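Local coordinates for protein sarcosine oxidase (Pyrococcus horikoshii, PDB 1Y56) that probably oxidises L-proline as the flavin-bearing beta subunit of an L-proline dehydrogenase, holding both FAD and FMN, at residues 85-96 / 239-247. Residues are numbered along the deposited sequence; the frame is centred on the assembly and turned at random.
Sequences TGYLFLLYDDEE and NPMVISFKY
Strands 87-91 and 241-244 run parallel, with axes 4.7 Å apart at closest, and are laced by the hydrogen bonds Met241 N to Gly86 O, Leu88 N to Met241 O, Ile243 N to Leu88 O and Leu90 N to Ile243 O. Gly86 suits its place because at its backbone angles a CB would press on the preceding carbonyl. On the face carrying the aromatic rings, Met241 lies alongside Tyr87, its CB over the ring face 3.6 Å from the centroid, while Tyr87 OH hydrogen-bonds to Gly50 O. Phe89 likewise takes Ile243 CG1 over one face, a branched partner that also brings CG2 against Phe89 CD1. On the other face Leu90 CD1 touches Val242 CG2, and both side chains meet helix 278-291. Just past strand 87-91, Tyr92 OH and Ser244 OG share a hydrogen bond of 2.7 Å. With Ser244 OG turned anti to its own backbone N (chi1 -179°), the same oxygen accepts from Tyr247 N in an ST motif. The aliphatic chain of Lys246 crosses one face of the Tyr92 ring, CD 3.7 Å from its centroid, and Tyr247 presents its edge in an offset edge-to-face pair, planes at 82°. Were Tyr92 replaced by alanine, Ser244 OG would probably lose its hydroxyl mate, and Lys246 and Tyr247 the ring they pack on. Backbone bonds thus join the strands in the mixed sheet, whereas Tyr92 joins the following turn through hydroxyl and ring.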
loop_
_atom_site.group_PDB
_atom_site.type_symbol
_atom_site.label_atom_id
_atom_site.label_comp_id
_atom_site.label_asym_id
_atom_site.label_seq_id
_atom_site.Cartn_x
_atom_site.Cartn_y
_atom_site.Cartn_z
ATOM N N THR B 85 -41.245 -23.962 39.987
ATOM C CA THR B 85 -40.583 -25.221 40.303
ATOM C C THR B 85 -39.812 -25.176 41.622
ATOM O O THR B 85 -39.202 -26.170 42.018
ATOM C CB THR B 85 -39.617 -25.654 39.187
ATOM O OG1 THR B 85 -38.559 -24.693 39.072
ATOM C CG2 THR B 85 -40.340 -25.790 37.857
ATOM N N GLY B 86 -39.841 -24.028 42.295
ATOM C CA GLY B 86 -39.157 -23.861 43.581
ATOM C C GLY B 86 -37.705 -23.413 43.495
ATOM O O GLY B 86 -37.129 -23.337 42.405
ATOM N N TYR B 87 -37.141 -23.092 44.660
ATOM C CA TYR B 87 -35.719 -22.805 44.854
ATOM C C TYR B 87 -35.279 -23.678 45.996
ATOM O O TYR B 87 -35.986 -23.807 46.990
ATOM C CB TYR B 87 -35.520 -21.377 45.320
ATOM C CG TYR B 87 -34.803 -20.408 44.405
ATOM C CD1 TYR B 87 -33.576 -19.873 44.778
ATOM C CD2 TYR B 87 -35.382 -19.963 43.214
ATOM C CE1 TYR B 87 -32.923 -18.944 43.982
ATOM C CE2 TYR B 87 -34.732 -19.025 42.398
ATOM C CZ TYR B 87 -33.507 -18.519 42.794
ATOM O OH TYR B 87 -32.849 -17.594 42.020
ATOM N N LEU B 88 -34.089 -24.241 45.879
ATOM C CA LEU B 88 -33.596 -25.211 46.834
ATOM C C LEU B 88 -32.205 -24.816 47.319
ATOM O O LEU B 88 -31.228 -24.942 46.585
ATOM C CB LEU B 88 -33.548 -26.564 46.145
ATOM C CG LEU B 88 -33.421 -27.809 46.990
ATOM C CD1 LEU B 88 -34.704 -28.024 47.791
ATOM C CD2 LEU B 88 -33.157 -28.970 46.059
ATOM N N PHE B 89 -32.115 -24.313 48.545
ATOM C CA PHE B 89 -30.828 -23.958 49.129
ATOM C C PHE B 89 -30.263 -25.156 49.878
ATOM O O PHE B 89 -30.811 -25.548 50.905
ATOM C CB PHE B 89 -31.000 -22.802 50.104
ATOM C CG PHE B 89 -31.227 -21.465 49.448
ATOM C CD1 PHE B 89 -30.164 -20.591 49.231
ATOM C CD2 PHE B 89 -32.515 -21.053 49.087
ATOM C CE1 PHE B 89 -30.380 -19.344 48.649
ATOM C CE2 PHE B 89 -32.729 -19.807 48.505
ATOM C CZ PHE B 89 -31.671 -18.956 48.287
ATOM N N LEU B 90 -29.181 -25.748 49.379
ATOM C CA LEU B 90 -28.570 -26.881 50.086
ATOM C C LEU B 90 -27.723 -26.432 51.272
ATOM O O LEU B 90 -26.893 -25.545 51.133
ATOM C CB LEU B 90 -27.702 -27.720 49.149
ATOM C CG LEU B 90 -28.297 -28.237 47.846
ATOM C CD1 LEU B 90 -27.194 -28.816 46.981
ATOM C CD2 LEU B 90 -29.393 -29.250 48.135
ATOM N N LEU B 91 -27.923 -27.062 52.426
ATOM C CA LEU B 91 -27.171 -26.747 53.644
ATOM C C LEU B 91 -26.292 -27.921 54.080
ATOM O O LEU B 91 -26.663 -29.082 53.919
ATOM C CB LEU B 91 -28.135 -26.374 54.769
ATOM C CG LEU B 91 -28.907 -25.050 54.818
ATOM C CD1 LEU B 91 -28.930 -24.232 53.532
ATOM C CD2 LEU B 91 -30.326 -25.344 55.269
ATOM N N TYR B 92 -25.129 -27.609 54.648
ATOM C CA TYR B 92 -24.129 -28.641 54.981
ATOM C C TYR B 92 -23.632 -28.651 56.416
ATOM O O TYR B 92 -22.986 -29.613 56.814
ATOM C CB TYR B 92 -22.915 -28.536 54.065
ATOM C CG TYR B 92 -23.262 -28.506 52.612
ATOM C CD1 TYR B 92 -23.215 -29.663 51.849
ATOM C CD2 TYR B 92 -23.642 -27.315 51.993
ATOM C CE1 TYR B 92 -23.528 -29.639 50.499
ATOM C CE2 TYR B 92 -23.958 -27.281 50.652
ATOM C CZ TYR B 92 -23.894 -28.444 49.910
ATOM O OH TYR B 92 -24.207 -28.416 48.579
ATOM N N ASP B 93 -23.899 -27.592 57.179
ATOM C CA ASP B 93 -23.483 -27.545 58.587
ATOM C C ASP B 93 -24.394 -26.713 59.502
ATOM O O ASP B 93 -25.259 -25.962 59.035
ATOM C CB ASP B 93 -22.008 -27.134 58.730
ATOM C CG ASP B 93 -21.678 -25.847 57.994
ATOM O OD1 ASP B 93 -20.758 -25.867 57.139
ATOM O OD2 ASP B 93 -22.335 -24.815 58.264
ATOM N N ASP B 94 -24.177 -26.866 60.809
ATOM C CA ASP B 94 -25.017 -26.266 61.847
ATOM C C ASP B 94 -24.952 -24.756 61.779
ATOM O O ASP B 94 -25.948 -24.071 61.994
ATOM C CB ASP B 94 -24.563 -26.748 63.221
ATOM C CG ASP B 94 -24.438 -28.272 63.302
ATOM O OD1 ASP B 94 -24.774 -28.973 62.314
ATOM O OD2 ASP B 94 -24.005 -28.776 64.364
ATOM N N GLU B 95 -23.762 -24.249 61.487
ATOM C CA GLU B 95 -23.597 -22.865 61.107
ATOM C C GLU B 95 -24.723 -22.416 60.156
ATOM O O GLU B 95 -25.534 -21.542 60.505
ATOM C CB GLU B 95 -22.221 -22.674 60.450
ATOM C CG GLU B 95 -21.132 -22.181 61.392
ATOM C CD GLU B 95 -21.489 -20.833 62.033
ATOM O OE1 GLU B 95 -21.203 -20.662 63.245
ATOM O OE2 GLU B 95 -22.069 -19.953 61.334
ATOM N N GLU B 96 -24.772 -23.039 58.977
ATOM C CA GLU B 96 -25.740 -22.718 57.928
ATOM C C GLU B 96 -27.197 -22.949 58.345
ATOM O O GLU B 96 -28.075 -22.119 58.070
ATOM C CB GLU B 96 -25.449 -23.547 56.680
ATOM C CG GLU B 96 -24.397 -22.979 55.769
ATOM C CD GLU B 96 -24.018 -23.941 54.646
ATOM O OE1 GLU B 96 -23.735 -23.454 53.518
ATOM O OE2 GLU B 96 -24.004 -25.179 54.888
ATOM N N ASN B 239 -35.619 -29.400 38.105
ATOM C CA ASN B 239 -36.699 -28.424 38.047
ATOM C C ASN B 239 -36.509 -27.150 38.837
ATOM O O ASN B 239 -36.613 -26.073 38.274
ATOM C CB ASN B 239 -38.031 -29.085 38.334
ATOM C CG ASN B 239 -38.410 -30.058 37.256
ATOM O OD1 ASN B 239 -38.500 -31.252 37.496
ATOM N ND2 ASN B 239 -38.589 -29.556 36.039
ATOM N N PRO B 240 -36.195 -27.255 40.133
ATOM C CA PRO B 240 -36.004 -26.006 40.860
ATOM C C PRO B 240 -34.625 -25.413 40.579
ATOM O O PRO B 240 -33.747 -26.091 40.010
ATOM C CB PRO B 240 -36.073 -26.447 42.318
ATOM C CG PRO B 240 -35.551 -27.849 42.299
ATOM C CD PRO B 240 -35.962 -28.440 40.985
ATOM N N MET B 241 -34.445 -24.152 40.958
ATOM C CA MET B 241 -33.124 -23.559 41.030
ATOM C C MET B 241 -32.439 -24.169 42.259
ATOM O O MET B 241 -32.939 -24.048 43.369
ATOM C CB MET B 241 -33.276 -22.058 41.197
ATOM C CG MET B 241 -32.011 -21.265 41.019
ATOM S SD MET B 241 -31.598 -20.990 39.289
ATOM C CE MET B 241 -30.120 -21.959 39.215
ATOM N N VAL B 242 -31.330 -24.873 42.071
ATOM C CA VAL B 242 -30.590 -25.381 43.228
ATOM C C VAL B 242 -29.393 -24.476 43.544
ATOM O O VAL B 242 -28.589 -24.152 42.657
ATOM C CB VAL B 242 -30.266 -26.925 43.166
ATOM C CG1 VAL B 242 -30.557 -27.508 41.813
ATOM C CG2 VAL B 242 -28.857 -27.225 43.595
ATOM N N ILE B 243 -29.315 -24.048 44.805
ATOM C CA ILE B 243 -28.238 -23.191 45.282
ATOM C C ILE B 243 -27.364 -23.962 46.243
ATOM O O ILE B 243 -27.869 -24.671 47.120
ATOM C CB ILE B 243 -28.780 -21.932 46.011
ATOM C CG1 ILE B 243 -29.872 -21.235 45.189
ATOM C CG2 ILE B 243 -27.635 -20.965 46.387
ATOM C CD1 ILE B 243 -29.423 -20.677 43.845
ATOM N N SER B 244 -26.053 -23.823 46.072
ATOM C CA SER B 244 -25.094 -24.329 47.047
ATOM C C SER B 244 -24.097 -23.236 47.441
ATOM O O SER B 244 -23.151 -22.952 46.698
ATOM C CB SER B 244 -24.372 -25.557 46.506
ATOM O OG SER B 244 -23.459 -26.051 47.461
ATOM N N PHE B 245 -24.326 -22.605 48.594
ATOM C CA PHE B 245 -23.401 -21.605 49.103
ATOM C C PHE B 245 -22.041 -22.248 49.362
ATOM O O PHE B 245 -21.014 -21.707 48.953
ATOM C CB PHE B 245 -23.915 -20.949 50.383
ATOM C CG PHE B 245 -24.832 -19.775 50.154
ATOM C CD1 PHE B 245 -25.883 -19.521 51.027
ATOM C CD2 PHE B 245 -24.649 -18.914 49.073
ATOM C CE1 PHE B 245 -26.738 -18.423 50.828
ATOM C CE2 PHE B 245 -25.511 -17.811 48.865
ATOM C CZ PHE B 245 -26.549 -17.572 49.749
ATOM N N LYS B 246 -22.031 -23.410 50.009
ATOM C CA LYS B 246 -20.773 -24.055 50.341
ATOM C C LYS B 246 -19.917 -24.302 49.103
ATOM O O LYS B 246 -18.726 -24.034 49.122
ATOM C CB LYS B 246 -20.999 -25.342 51.130
ATOM C CG LYS B 246 -19.807 -26.286 51.152
ATOM C CD LYS B 246 -20.061 -27.489 52.051
ATOM C CE LYS B 246 -19.091 -28.641 51.774
ATOM N NZ LYS B 246 -17.756 -28.399 52.393
ATOM N N TYR B 247 -20.508 -24.796 48.021
ATOM C CA TYR B 247 -19.725 -25.034 46.803
ATOM C C TYR B 247 -19.718 -23.840 45.831
ATOM O O TYR B 247 -20.194 -23.930 44.707
ATOM C CB TYR B 247 -20.140 -26.338 46.114
ATOM C CG TYR B 247 -19.733 -27.586 46.875
ATOM C CD1 TYR B 247 -20.695 -28.490 47.348
ATOM C CD2 TYR B 247 -18.386 -27.862 47.130
ATOM C CE1 TYR B 247 -20.316 -29.635 48.060
ATOM C CE2 TYR B 247 -17.999 -29.002 47.834
ATOM C CZ TYR B 247 -18.965 -29.879 48.298
ATOM O OH TYR B 247 -18.572 -30.993 48.989
#